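Local coordinates for Afp3 (PDB 6RBN), which probably builds, with related subunits, the contractile sheath around the inner tube of the anti-feeding prophage, a phage-tail-like injection system, at residues 20-25 / 119-125; 277-281 / 291-297; 315-321 / 333-338. All coordinates share one frame; numbering follows the deposited sequence.

Interaction 1. Residues 20-25 / 119-125; sequences MSVSAS and FQNGGGP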
loop_
_atom_site.group_PDB
_atom_site.type_symbol
_atom_site.label_atom_id
_atom_site.label_comp_id
_atom_site.label_asym_id
_atom_site.label_seq_id
_atom_site.Cartn_x
_atom_site.Cartn_y
_atom_site.Cartn_z
ATOM N N MET D 20 -48.888 -13.504 46.225
ATOM C CA MET D 20 -47.754 -14.403 46.339
ATOM C C MET D 20 -46.979 -14.422 45.034
ATOM O O MET D 20 -47.560 -14.473 43.946
ATOM C CB MET D 20 -48.219 -15.807 46.693
ATOM C CG MET D 20 -48.898 -15.883 48.035
ATOM S SD MET D 20 -49.506 -17.530 48.337
ATOM C CE MET D 20 -47.937 -18.345 48.465
ATOM N N SER D 21 -45.660 -14.388 45.151
ATOM C CA SER D 21 -44.773 -14.385 44.001
ATOM C C SER D 21 -44.515 -15.809 43.529
ATOM O O SER D 21 -44.613 -16.773 44.292
ATOM C CB SER D 21 -43.452 -13.698 44.342
ATOM O OG SER D 21 -42.741 -14.433 45.321
ATOM N N VAL D 22 -44.189 -15.930 42.246
ATOM C CA VAL D 22 -43.889 -17.210 41.626
ATOM C C VAL D 22 -42.572 -17.072 40.870
ATOM O O VAL D 22 -42.259 -16.013 40.319
ATOM C CB VAL D 22 -45.060 -17.685 40.716
ATOM C CG1 VAL D 22 -45.315 -16.726 39.561
ATOM C CG2 VAL D 22 -44.850 -19.111 40.214
ATOM N N SER D 23 -41.766 -18.130 40.906
ATOM C CA SER D 23 -40.494 -18.149 40.211
ATOM C C SER D 23 -40.644 -18.889 38.888
ATOM O O SER D 23 -41.716 -19.387 38.540
ATOM C CB SER D 23 -39.416 -18.794 41.083
ATOM O OG SER D 23 -39.668 -20.173 41.264
ATOM N N ALA D 24 -39.549 -18.960 38.137
ATOM C CA ALA D 24 -39.516 -19.658 36.860
ATOM C C ALA D 24 -38.437 -20.726 36.919
ATOM O O ALA D 24 -37.287 -20.434 37.264
ATOM C CB ALA D 24 -39.253 -18.688 35.707
ATOM N N SER D 25 -38.809 -21.960 36.592
ATOM C CA SER D 25 -37.859 -23.059 36.559
ATOM C C SER D 25 -38.317 -24.069 35.520
ATOM O O SER D 25 -39.505 -24.166 35.212
ATOM C CB SER D 25 -37.719 -23.729 37.929
ATOM O OG SER D 25 -38.925 -24.370 38.303
ATOM N N PHE D 119 -45.574 -22.202 46.933
ATOM C CA PHE D 119 -45.146 -20.970 46.283
ATOM C C PHE D 119 -44.335 -20.088 47.228
ATOM O O PHE D 119 -43.585 -19.215 46.777
ATOM C CB PHE D 119 -46.349 -20.210 45.733
ATOM C CG PHE D 119 -47.028 -20.891 44.584
ATOM C CD1 PHE D 119 -46.460 -20.879 43.325
ATOM C CD2 PHE D 119 -48.250 -21.506 44.751
ATOM C CE1 PHE D 119 -47.082 -21.497 42.265
ATOM C CE2 PHE D 119 -48.880 -22.126 43.694
ATOM C CZ PHE D 119 -48.293 -22.119 42.451
ATOM N N GLN D 120 -44.473 -20.291 48.541
ATOM C CA GLN D 120 -43.620 -19.571 49.484
ATOM C C GLN D 120 -42.194 -20.102 49.479
ATOM O O GLN D 120 -41.268 -19.386 49.870
ATOM C CB GLN D 120 -44.186 -19.643 50.900
ATOM C CG GLN D 120 -45.404 -18.780 51.133
ATOM C CD GLN D 120 -45.961 -18.930 52.532
ATOM O OE1 GLN D 120 -45.435 -19.690 53.341
ATOM N NE2 GLN D 120 -47.043 -18.218 52.816
ATOM N N ASN D 121 -41.998 -21.344 49.058
ATOM C CA ASN D 121 -40.688 -21.974 49.063
ATOM C C ASN D 121 -40.051 -22.032 47.682
ATOM O O ASN D 121 -39.051 -22.731 47.510
ATOM C CB ASN D 121 -40.796 -23.382 49.641
ATOM C CG ASN D 121 -41.046 -23.377 51.126
ATOM O OD1 ASN D 121 -40.394 -22.656 51.870
ATOM N ND2 ASN D 121 -42.010 -24.164 51.564
ATOM N N GLY D 122 -40.594 -21.314 46.707
ATOM C CA GLY D 122 -40.125 -21.418 45.340
ATOM C C GLY D 122 -41.170 -22.042 44.439
ATOM O O GLY D 122 -41.357 -23.259 44.439
ATOM N N GLY D 123 -41.855 -21.212 43.655
ATOM C CA GLY D 123 -42.988 -21.651 42.870
ATOM C C GLY D 123 -42.594 -22.366 41.592
ATOM O O GLY D 123 -41.464 -22.820 41.410
ATOM N N GLY D 124 -43.568 -22.472 40.695
ATOM C CA GLY D 124 -43.378 -23.140 39.433
ATOM C C GLY D 124 -44.659 -23.217 38.629
ATOM O O GLY D 124 -45.698 -22.687 39.025
ATOM N N PRO D 125 -44.600 -23.870 37.466
ATOM C CA PRO D 125 -45.822 -24.017 36.652
ATOM C C PRO D 125 -46.871 -24.929 37.270
ATOM O O PRO D 125 -48.049 -24.813 36.911
ATOM C CB PRO D 125 -45.284 -24.569 35.324
ATOM C CG PRO D 125 -43.854 -24.138 35.284
ATOM C CD PRO D 125 -43.388 -24.218 36.705
#
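With CG of M20 turned away from its carbonyl carbon (chi1 -63°) and the thioether bent at chi3 (67°), the terminal methyl of M20 folds back over the start of the F119 and Q120 side chains. Further along, V22 reaches F119 from the other end of its side chain: its CG2 branch is the one opposite the backbone N, and it drops between the F119 ring and the glycines that follow. In this tail-sheath subunit the loop joining strands 10-11 and 31-34 packs across the C-terminal end of helix 111-120 and the three-glycine turn before strand 127-130.

M20 CE lies 3.7 Å from F119 CB and equally far from Q120 CG, and the M20 side chain crosses that of F119 at about a right angle. V22 and F119, by contrast, lie side by side and point the same way, with V22 CG2 3.9 Å from F119 CE1 at an oblique approach to the ring. The same methyl sits 3.6 Å from G124 N and near G123 CA, so V22 packs on bare backbone as well as on the aromatic. W53 of helix 53-59 touches both M20 and F119. V22 also packs on D316 of the neighbouring Afp2 chain.

Beyond V22 the contact turns polar and thinner. S25 O approaches the P125 ring at CD, 4.2 Å away, and S23 OG lies 3.2 Å from G123 O.

Interaction 2. Residues 277-281 / 291-297; sequences VYGKT and PANVVLN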
loop_
_atom_site.group_PDB
_atom_site.type_symbol
_atom_site.label_atom_id
_atom_site.label_comp_id
_atom_site.label_asym_id
_atom_site.label_seq_id
_atom_site.Cartn_x
_atom_site.Cartn_y
_atom_site.Cartn_z
ATOM N N VAL D 277 -38.513 -26.367 47.288
ATOM C CA VAL D 277 -37.105 -26.042 47.501
ATOM C C VAL D 277 -36.224 -26.677 46.437
ATOM O O VAL D 277 -35.032 -26.364 46.350
ATOM C CB VAL D 277 -36.643 -26.451 48.913
ATOM C CG1 VAL D 277 -37.562 -25.868 49.965
ATOM C CG2 VAL D 277 -36.509 -27.951 49.033
ATOM N N TYR D 278 -36.769 -27.589 45.629
ATOM C CA TYR D 278 -36.026 -28.037 44.457
ATOM C C TYR D 278 -35.963 -26.934 43.412
ATOM O O TYR D 278 -34.921 -26.712 42.793
ATOM C CB TYR D 278 -36.633 -29.297 43.842
ATOM C CG TYR D 278 -36.383 -30.588 44.584
ATOM C CD1 TYR D 278 -35.667 -30.619 45.770
ATOM C CD2 TYR D 278 -36.779 -31.795 44.034
ATOM C CE1 TYR D 278 -35.435 -31.811 46.427
ATOM C CE2 TYR D 278 -36.532 -32.984 44.672
ATOM C CZ TYR D 278 -35.858 -32.987 45.866
ATOM O OH TYR D 278 -35.613 -34.173 46.508
ATOM N N GLY D 279 -37.079 -26.238 43.197
ATOM C CA GLY D 279 -37.091 -25.160 42.224
ATOM C C GLY D 279 -36.285 -23.958 42.675
ATOM O O GLY D 279 -35.749 -23.214 41.852
ATOM N N LYS D 280 -36.194 -23.748 43.988
ATOM C CA LYS D 280 -35.362 -22.672 44.508
ATOM C C LYS D 280 -33.883 -23.000 44.360
ATOM O O LYS D 280 -33.077 -22.130 44.020
ATOM C CB LYS D 280 -35.707 -22.408 45.971
ATOM C CG LYS D 280 -34.978 -21.235 46.579
ATOM C CD LYS D 280 -35.253 -21.127 48.061
ATOM C CE LYS D 280 -36.640 -20.594 48.326
ATOM N NZ LYS D 280 -36.860 -20.383 49.778
ATOM N N THR D 281 -33.512 -24.257 44.608
ATOM C CA THR D 281 -32.107 -24.650 44.555
ATOM C C THR D 281 -31.611 -24.716 43.116
ATOM O O THR D 281 -30.488 -24.296 42.814
ATOM C CB THR D 281 -31.923 -25.996 45.256
ATOM O OG1 THR D 281 -32.397 -25.893 46.602
ATOM C CG2 THR D 281 -30.465 -26.408 45.291
ATOM N N PRO D 291 -29.916 -30.460 47.254
ATOM C CA PRO D 291 -30.961 -29.610 47.864
ATOM C C PRO D 291 -31.178 -29.928 49.338
ATOM O O PRO D 291 -32.247 -30.365 49.771
ATOM C CB PRO D 291 -32.185 -29.943 47.009
ATOM C CG PRO D 291 -31.951 -31.346 46.595
ATOM C CD PRO D 291 -30.490 -31.516 46.406
ATOM N N ALA D 292 -30.142 -29.708 50.153
ATOM C CA ALA D 292 -30.204 -30.181 51.529
ATOM C C ALA D 292 -29.588 -29.216 52.538
ATOM O O ALA D 292 -29.019 -29.665 53.538
ATOM C CB ALA D 292 -29.539 -31.550 51.639
ATOM N N ASN D 293 -29.654 -27.910 52.299
ATOM C CA ASN D 293 -29.433 -26.938 53.363
ATOM C C ASN D 293 -30.417 -25.784 53.274
ATOM O O ASN D 293 -30.109 -24.681 53.736
ATOM C CB ASN D 293 -28.012 -26.371 53.364
ATOM C CG ASN D 293 -27.025 -27.269 54.060
ATOM O OD1 ASN D 293 -27.325 -27.834 55.102
ATOM N ND2 ASN D 293 -25.833 -27.386 53.500
ATOM N N VAL D 294 -31.573 -26.001 52.700
ATOM C CA VAL D 294 -32.548 -24.941 52.502
ATOM C C VAL D 294 -33.427 -24.858 53.737
ATOM O O VAL D 294 -33.952 -25.869 54.213
ATOM C CB VAL D 294 -33.374 -25.202 51.231
ATOM C CG1 VAL D 294 -34.399 -24.099 51.018
ATOM C CG2 VAL D 294 -32.459 -25.323 50.030
ATOM N N VAL D 295 -33.576 -23.654 54.269
ATOM C CA VAL D 295 -34.451 -23.408 55.405
ATOM C C VAL D 295 -35.872 -23.251 54.887
ATOM O O VAL D 295 -36.126 -22.452 53.977
ATOM C CB VAL D 295 -33.998 -22.167 56.188
ATOM C CG1 VAL D 295 -34.958 -21.870 57.320
ATOM C CG2 VAL D 295 -32.597 -22.368 56.717
ATOM N N LEU D 296 -36.797 -24.014 55.456
ATOM C CA LEU D 296 -38.170 -24.046 54.975
ATOM C C LEU D 296 -38.910 -22.796 55.435
ATOM O O LEU D 296 -39.032 -22.549 56.638
ATOM C CB LEU D 296 -38.872 -25.304 55.479
ATOM C CG LEU D 296 -38.266 -26.631 55.020
ATOM C CD1 LEU D 296 -38.962 -27.796 55.690
ATOM C CD2 LEU D 296 -38.340 -26.761 53.521
ATOM N N ASN D 297 -39.404 -22.010 54.481
ATOM C CA ASN D 297 -40.194 -20.835 54.803
ATOM C C ASN D 297 -41.612 -21.245 55.174
ATOM O O ASN D 297 -42.046 -22.370 54.919
ATOM C CB ASN D 297 -40.235 -19.866 53.625
ATOM C CG ASN D 297 -38.892 -19.255 53.331
ATOM O OD1 ASN D 297 -38.148 -18.891 54.239
ATOM N ND2 ASN D 297 -38.569 -19.135 52.051
#
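The carbonyl oxygen of V277 is gripped twice by T281: the backbone N of T281 gives the usual helical bond, 3.1 Å to V277 O, and T281 OG1 adds a second of 2.7 Å to V277 O, arriving almost in line with the C=O (170°). This bond fixes the threonine's rotation, with OG1 anti to its carbonyl carbon (chi1 -57°). T281 OG1 then also rests 3.5 Å from V294 CG2, while the T281 and P291 side chains cross at about a right angle.

One turn back, the V277 and V294 side chains run antiparallel alongside one another, V277 CG1 meeting V294 CG1 at 3.8 Å. The same V277 branch takes L296 CD2 at 3.7 Å, so a single methyl joins two loop residues. Y278 starts out facing away from the loop, but its ring swings back and P291 crosses it obliquely, CE1 of Y278 to CG of P291 being 3.5 Å. The phenol end is tied off by Y207, whose OH bonds Y278 OH.

L296 joins L330 by backbone hydrogen bonds. The whole is a helix covered by its own returning chain, helix 271-284 under the loop to strand 301-302, within the subtilisin-like region of the tail sheath protein.

Interaction 3. Residues 315-321 / 333-338; sequences NPKGINV and WGSRTQ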
loop_
_atom_site.group_PDB
_atom_site.type_symbol
_atom_site.label_atom_id
_atom_site.label_comp_id
_atom_site.label_asym_id
_atom_site.label_seq_id
_atom_site.Cartn_x
_atom_site.Cartn_y
_atom_site.Cartn_z
ATOM N N ASN D 315 -30.499 -42.681 57.759
ATOM C CA ASN D 315 -29.746 -42.135 56.632
ATOM C C ASN D 315 -28.995 -43.179 55.799
ATOM O O ASN D 315 -28.722 -42.910 54.623
ATOM C CB ASN D 315 -28.744 -41.077 57.082
ATOM C CG ASN D 315 -28.346 -40.144 55.952
ATOM O OD1 ASN D 315 -29.009 -40.079 54.918
ATOM N ND2 ASN D 315 -27.223 -39.483 56.108
ATOM N N PRO D 316 -28.623 -44.391 56.316
ATOM C CA PRO D 316 -28.291 -45.463 55.360
ATOM C C PRO D 316 -29.506 -46.212 54.825
ATOM O O PRO D 316 -29.474 -47.426 54.605
ATOM C CB PRO D 316 -27.389 -46.394 56.178
ATOM C CG PRO D 316 -26.827 -45.546 57.228
ATOM C CD PRO D 316 -27.931 -44.618 57.598
ATOM N N LYS D 317 -30.570 -45.451 54.598
ATOM C CA LYS D 317 -31.651 -45.671 53.659
ATOM C C LYS D 317 -31.949 -44.282 53.119
ATOM O O LYS D 317 -31.420 -43.289 53.620
ATOM C CB LYS D 317 -32.891 -46.290 54.319
ATOM C CG LYS D 317 -32.704 -47.694 54.853
ATOM C CD LYS D 317 -33.986 -48.237 55.448
ATOM C CE LYS D 317 -34.297 -47.571 56.773
ATOM N NZ LYS D 317 -33.271 -47.917 57.790
ATOM N N GLY D 318 -32.784 -44.182 52.100
ATOM C CA GLY D 318 -33.104 -42.830 51.694
ATOM C C GLY D 318 -34.297 -42.327 52.470
ATOM O O GLY D 318 -35.433 -42.535 52.050
ATOM N N ILE D 319 -34.073 -41.648 53.597
ATOM C CA ILE D 319 -35.161 -41.175 54.439
ATOM C C ILE D 319 -35.182 -39.654 54.544
ATOM O O ILE D 319 -36.263 -39.054 54.583
ATOM C CB ILE D 319 -35.121 -41.835 55.834
ATOM C CG1 ILE D 319 -35.132 -43.357 55.691
ATOM C CG2 ILE D 319 -36.352 -41.496 56.628
ATOM C CD1 ILE D 319 -36.347 -43.914 54.973
ATOM N N ASN D 320 -34.008 -39.011 54.585
ATOM C CA ASN D 320 -33.822 -37.574 54.333
ATOM C C ASN D 320 -34.619 -36.710 55.318
ATOM O O ASN D 320 -35.601 -36.057 54.971
ATOM C CB ASN D 320 -34.184 -37.225 52.887
ATOM C CG ASN D 320 -33.281 -37.892 51.887
ATOM O OD1 ASN D 320 -32.084 -38.022 52.109
ATOM N ND2 ASN D 320 -33.850 -38.319 50.770
ATOM N N VAL D 321 -34.180 -36.763 56.568
ATOM C CA VAL D 321 -34.925 -36.187 57.678
ATOM C C VAL D 321 -34.923 -34.660 57.603
ATOM O O VAL D 321 -33.905 -34.024 57.337
ATOM C CB VAL D 321 -34.328 -36.689 59.003
ATOM C CG1 VAL D 321 -35.044 -36.093 60.168
ATOM C CG2 VAL D 321 -34.385 -38.202 59.061
ATOM N N TRP D 333 -32.428 -32.005 55.482
ATOM C CA TRP D 333 -31.133 -32.504 55.937
ATOM C C TRP D 333 -30.986 -33.942 55.449
ATOM O O TRP D 333 -31.387 -34.881 56.138
ATOM C CB TRP D 333 -31.046 -32.397 57.451
ATOM C CG TRP D 333 -29.698 -32.556 58.043
ATOM C CD1 TRP D 333 -29.224 -33.632 58.716
ATOM C CD2 TRP D 333 -28.648 -31.585 58.049
ATOM N NE1 TRP D 333 -27.939 -33.404 59.134
ATOM C CE2 TRP D 333 -27.562 -32.151 58.732
ATOM C CE3 TRP D 333 -28.520 -30.295 57.531
ATOM C CZ2 TRP D 333 -26.365 -31.474 58.915
ATOM C CZ3 TRP D 333 -27.331 -29.627 57.715
ATOM C CH2 TRP D 333 -26.270 -30.216 58.398
ATOM N N GLY D 334 -30.393 -34.101 54.271
ATOM C CA GLY D 334 -30.265 -35.398 53.642
ATOM C C GLY D 334 -30.563 -35.321 52.161
ATOM O O GLY D 334 -31.535 -34.679 51.757
ATOM N N SER D 335 -29.738 -35.964 51.339
ATOM C CA SER D 335 -29.889 -35.899 49.890
ATOM C C SER D 335 -29.636 -37.261 49.252
ATOM O O SER D 335 -28.917 -37.381 48.261
ATOM C CB SER D 335 -28.959 -34.846 49.300
ATOM O OG SER D 335 -27.610 -35.232 49.463
ATOM N N ARG D 336 -30.225 -38.313 49.812
ATOM C CA ARG D 336 -30.092 -39.653 49.263
ATOM C C ARG D 336 -31.387 -40.133 48.622
ATOM O O ARG D 336 -32.484 -39.718 48.999
ATOM C CB ARG D 336 -29.666 -40.662 50.329
ATOM C CG ARG D 336 -28.188 -40.669 50.632
ATOM C CD ARG D 336 -27.871 -41.781 51.607
ATOM N NE ARG D 336 -26.439 -42.026 51.734
ATOM C CZ ARG D 336 -25.650 -41.417 52.607
ATOM N NH1 ARG D 336 -26.159 -40.512 53.422
ATOM N NH2 ARG D 336 -24.357 -41.699 52.656
ATOM N N THR D 337 -31.232 -41.022 47.644
ATOM C CA THR D 337 -32.337 -41.714 47.002
ATOM C C THR D 337 -32.518 -43.094 47.626
ATOM O O THR D 337 -31.796 -43.492 48.542
ATOM C CB THR D 337 -32.095 -41.837 45.497
ATOM O OG1 THR D 337 -30.907 -42.599 45.263
ATOM C CG2 THR D 337 -31.939 -40.473 44.864
ATOM N N GLN D 338 -33.494 -43.842 47.116
ATOM C CA GLN D 338 -33.741 -45.196 47.591
ATOM C C GLN D 338 -32.714 -46.203 47.100
ATOM O O GLN D 338 -32.607 -47.287 47.679
ATOM C CB GLN D 338 -35.133 -45.653 47.163
ATOM C CG GLN D 338 -36.254 -44.992 47.908
ATOM C CD GLN D 338 -36.265 -45.397 49.354
ATOM O OE1 GLN D 338 -35.977 -44.601 50.230
ATOM N NE2 GLN D 338 -36.577 -46.655 49.610
#
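W333 leads off: its backbone N makes a weak hydrogen bond to V321 O at 3.1 Å, and W333 CB packs on that same oxygen. At G334 the N320 amide lies against the backbone. S335 leads to R336, where N320 closes a two-bond clamp. R336 N donates to N320 OD1 at 3.0 Å, tilted 21° from the carbonyl plane, and N320 ND2 returns a nearly straight bond (171°) to R336 O at 2.6 Å. One amide thus holds both backbone polar atoms of R336.

The R336 side chain runs extended, its CD 3.3 Å from N315 O. Its guanidinium has N315 at its edge, the two planes 81° apart, and NH2 forms a salt bridge with E439; N315 ND2 bonds S6 O of a neighbouring Afp3 subunit. Next, T337 O receives a CA-H contact from G318 CA at 3.5 Å. Q338 ends the segment, NE2 bonded to G199 O.

The segments flank strands 322-325 and 329-332 in the sheath protein's subtilisin-like region: one leads into the first, the other follows the second. Helix 308-311 touches V321 and W333, strand 204-207 borders N320 and Q338, and I347 at the start of helix 347-364 meets N320 and T337.

Overall arrangement
The three contacts form a row across the subunit, with interaction 2 in the middle. Its centre is 12 Å from that of interaction 1 and 15 Å from that of interaction 3, whereas interactions 1 and 3 are 25 Å apart between centres and come no nearer than about 13 Å between nearest atoms. The first junction includes a probable hydrogen bond, 2.9 Å from N297 N to N121 OD1, tying the end of helix 111-120 to the loop 291-297. The second is packing, with A292 CB 3.7 Å from G334 O and N293 lying against the W333 ring. All three also reach the neighbouring Afp2 chain, through V22, A292 and N293, and W333 and S335.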